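Long-range contact in venom protein 51.1 (Lychas mucronatus, PDB 6ATY), which is probably a secreted neurotoxin that dampens the action potential of myelinated nerves, built as a small disulfide-rich venom peptide: residues I7-S12 and D33-S38. Sequence-based numbering, arbitrary orientation.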
ATOM      1  N   ILE A   7       3.799   4.190   4.634  1.00 18.96           N
ATOM      2  CA  ILE A   7       2.489   4.688   5.084  1.00 16.28           C
ATOM      3  C   ILE A   7       1.966   3.567   5.995  1.00 14.30           C
ATOM      4  O   ILE A   7       2.056   2.380   5.660  1.00 12.54           O
ATOM      5  CB  ILE A   7       1.519   4.899   3.878  1.00 17.63           C
ATOM      6  CG1 ILE A   7       1.988   6.078   3.017  1.00 19.71           C
ATOM      7  CG2 ILE A   7       0.082   5.172   4.310  1.00 17.96           C
ATOM      8  CD1 ILE A   7       2.193   7.379   3.779  1.00 20.80           C
ATOM      9  N   LYS A   8       1.448   3.950   7.139  1.00 12.57           N
ATOM     10  CA  LYS A   8       0.850   3.020   8.098  1.00 12.34           C
ATOM     11  C   LYS A   8      -0.536   2.636   7.647  1.00 10.64           C
ATOM     12  O   LYS A   8      -1.302   3.468   7.138  1.00  9.70           O
ATOM     13  CB  LYS A   8       0.782   3.682   9.466  1.00 14.45           C
ATOM     14  CG  LYS A   8       0.518   2.724  10.603  1.00 16.93           C
ATOM     15  CD  LYS A   8       0.806   3.361  11.937  1.00 20.54           C
ATOM     16  CE  LYS A   8       0.334   2.486  13.092  1.00 23.33           C
ATOM     17  NZ  LYS A   8       1.145   1.254  13.173  1.00 27.00           N
ATOM     18  N   CYS A   9      -0.867   1.384   7.898  1.00 10.22           N
ATOM     19  CA  CYS A   9      -2.115   0.767   7.438  1.00 10.12           C
ATOM     20  C   CYS A   9      -2.550  -0.356   8.382  1.00  9.49           C
ATOM     21  O   CYS A   9      -1.785  -0.810   9.225  1.00  8.44           O
ATOM     22  CB  CYS A   9      -1.961   0.214   6.026  1.00 10.24           C
ATOM     23  SG  CYS A   9      -0.614  -0.973   5.861  1.00 10.72           S
ATOM     24  N   SER A  10      -3.774  -0.816   8.181  1.00 10.13           N
ATOM     25  CA  SER A  10      -4.269  -2.046   8.822  1.00 10.71           C
ATOM     26  C   SER A  10      -4.856  -2.942   7.740  1.00 11.24           C
ATOM     27  O   SER A  10      -5.668  -2.491   6.938  1.00 10.03           O
ATOM     28  CB  SER A  10      -5.357  -1.715   9.852  1.00 11.77           C
ATOM     29  OG  SER A  10      -6.119  -2.882  10.211  1.00 12.78           O
ATOM     30  N   PRO A  11      -4.533  -4.254   7.777  1.00 11.83           N
ATOM     31  CA  PRO A  11      -5.185  -5.165   6.877  1.00 11.56           C
ATOM     32  C   PRO A  11      -6.690  -5.208   6.962  1.00 11.37           C
ATOM     33  O   PRO A  11      -7.346  -5.531   5.951  1.00 10.13           O
ATOM     34  CB  PRO A  11      -4.582  -6.520   7.267  1.00 12.38           C
ATOM     35  CG  PRO A  11      -3.211  -6.168   7.708  1.00 13.05           C
ATOM     36  CD  PRO A  11      -3.481  -4.949   8.546  1.00 13.15           C
ATOM     37  N   SER A  12      -7.241  -4.838   8.112  1.00 11.91           N
ATOM     38  CA  SER A  12      -8.678  -4.896   8.325  0.50 12.55           C
ATOM     39  C   SER A  12      -9.453  -3.783   7.625  1.00 13.12           C
ATOM     40  O   SER A  12     -10.684  -3.897   7.430  1.00 12.93           O
ATOM     41  CB  SER A  12      -8.990  -4.913   9.839  0.50 12.73           C
ATOM     42  OG  SER A  12      -8.609  -6.175  10.382  0.50 12.31           O
ATOM     43  N   ASP A  33       1.873  -3.608   9.214  1.00 15.41           N
ATOM     44  CA  ASP A  33       1.264  -2.293   9.347  1.00 15.48           C
ATOM     45  C   ASP A  33       1.835  -1.254   8.405  1.00 13.45           C
ATOM     46  O   ASP A  33       1.694  -0.093   8.673  1.00 11.59           O
ATOM     47  CB  ASP A  33       1.312  -1.800  10.813  1.00 18.51           C
ATOM     48  CG  ASP A  33       2.697  -1.301  11.244  1.00 22.50           C
ATOM     49  OD1 ASP A  33       3.726  -1.608  10.586  1.00 22.38           O
ATOM     50  OD2 ASP A  33       2.750  -0.551  12.248  1.00 29.37           O
ATOM     51  N   THR A  34       2.383  -1.687   7.264  1.00 12.84           N
ATOM     52  CA  THR A  34       2.997  -0.798   6.304  1.00 13.15           C
ATOM     53  C   THR A  34       2.480  -1.093   4.915  1.00 11.88           C
ATOM     54  O   THR A  34       2.321  -2.280   4.563  1.00 10.94           O
ATOM     55  CB  THR A  34       4.518  -1.022   6.295  1.00 15.50           C
ATOM     56  OG1 THR A  34       4.996  -0.913   7.647  1.00 17.46           O
ATOM     57  CG2 THR A  34       5.201   0.007   5.439  1.00 16.46           C
ATOM     58  N   CYS A  35       2.175  -0.036   4.137  1.00 10.74           N
ATOM     59  CA  CYS A  35       1.760  -0.226   2.715  1.00 10.23           C
ATOM     60  C   CYS A  35       2.913  -0.665   1.797  1.00 10.02           C
ATOM     61  O   CYS A  35       4.018  -0.040   1.789  1.00  9.89           O
ATOM     62  CB  CYS A  35       1.131   1.033   2.149  1.00 10.69           C
ATOM     63  SG  CYS A  35      -0.496   1.427   2.814  1.00 11.00           S
ATOM     64  N   HIS A  36       2.625  -1.723   1.038  1.00 10.24           N
ATOM     65  CA  HIS A  36       3.453  -2.158  -0.094  1.00 12.14           C
ATOM     66  C   HIS A  36       2.753  -1.842  -1.398  1.00 12.89           C
ATOM     67  O   HIS A  36       1.506  -1.832  -1.456  1.00 11.83           O
ATOM     68  CB  HIS A  36       3.701  -3.658   0.014  1.00 13.55           C
ATOM     69  CG  HIS A  36       4.564  -4.024   1.169  1.00 15.68           C
ATOM     70  ND1 HIS A  36       5.791  -4.630   1.021  1.00 17.19           N
ATOM     71  CD2 HIS A  36       4.424  -3.767   2.494  1.00 17.47           C
ATOM     72  CE1 HIS A  36       6.345  -4.798   2.210  1.00 19.26           C
ATOM     73  NE2 HIS A  36       5.539  -4.271   3.124  1.00 20.04           N
ATOM     74  N   CYS A  37       3.544  -1.572  -2.443  1.00 12.65           N
ATOM     75  CA  CYS A  37       2.991  -1.277  -3.780  1.00 12.90           C
ATOM     76  C   CYS A  37       3.694  -2.139  -4.808  1.00 14.31           C
ATOM     77  O   CYS A  37       4.845  -2.530  -4.608  1.00 13.04           O
ATOM     78  CB  CYS A  37       3.210   0.197  -4.161  1.00 12.32           C
ATOM     79  SG  CYS A  37       2.659   1.403  -2.953  1.00 11.88           S
ATOM     80  N   SER A  38       3.009  -2.477  -5.893  1.00 16.22           N
ATOM     81  CA  SER A  38       3.714  -3.068  -7.042  1.00 18.85           C
ATOM     82  C   SER A  38       3.098  -2.620  -8.340  1.00 18.21           C
ATOM     83  O   SER A  38       1.952  -2.126  -8.348  1.00 17.47           O
ATOM     84  CB  SER A  38       3.720  -4.593  -6.957  1.00 22.60           C
ATOM     85  OG  SER A  38       2.534  -5.082  -6.373  1.00 26.61           O
TER
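Lys8 turns CG anti to its own N (chi1 -165°), runs out extended and bends only at the last bond, while Asp33 holds CG between its N and C (chi1 76°); the two side chains thus meet obliquely, with Lys8 NZ 2.6 Å from Asp33 OD2 in a salt bridge. The contact lies where the first and last strands of the cystine-stabilised alpha/beta fold of scorpion toxins pair antiparallel, 34-38 being the central strand of the sheet. Lys8 and Thr34 form a non-hydrogen-bonded pair, their CA atoms 4.7 Å apart, flanked by two backbone hydrogen bonds. Cys35 N to Ile7 O, at 2.9 Å, is nearly straight; Cys9 N reaches Asp33 O at 3.1 Å but stands well above the carbonyl plane. Asp33 O also receives the CA-H of Lys8, and the aliphatic CG of Lys8 lies beside it.

Across the sheet from the Lys8 and Thr34 side chains, two disulfides come together. Cys35, joined to Cys16, ties the central strand to the helix 16-22, whereas Cys9, joined to Cys30, links the end of this pairing to strand 27-31. Ile7 flanks the sulfur of Cys35 with CG2 at 4.1 Å. From the same segment as Ile7, Cys9 sets CB 3.7 Å from Cys35 SG, and its own SG comes to 3.2 Å from Thr34 C.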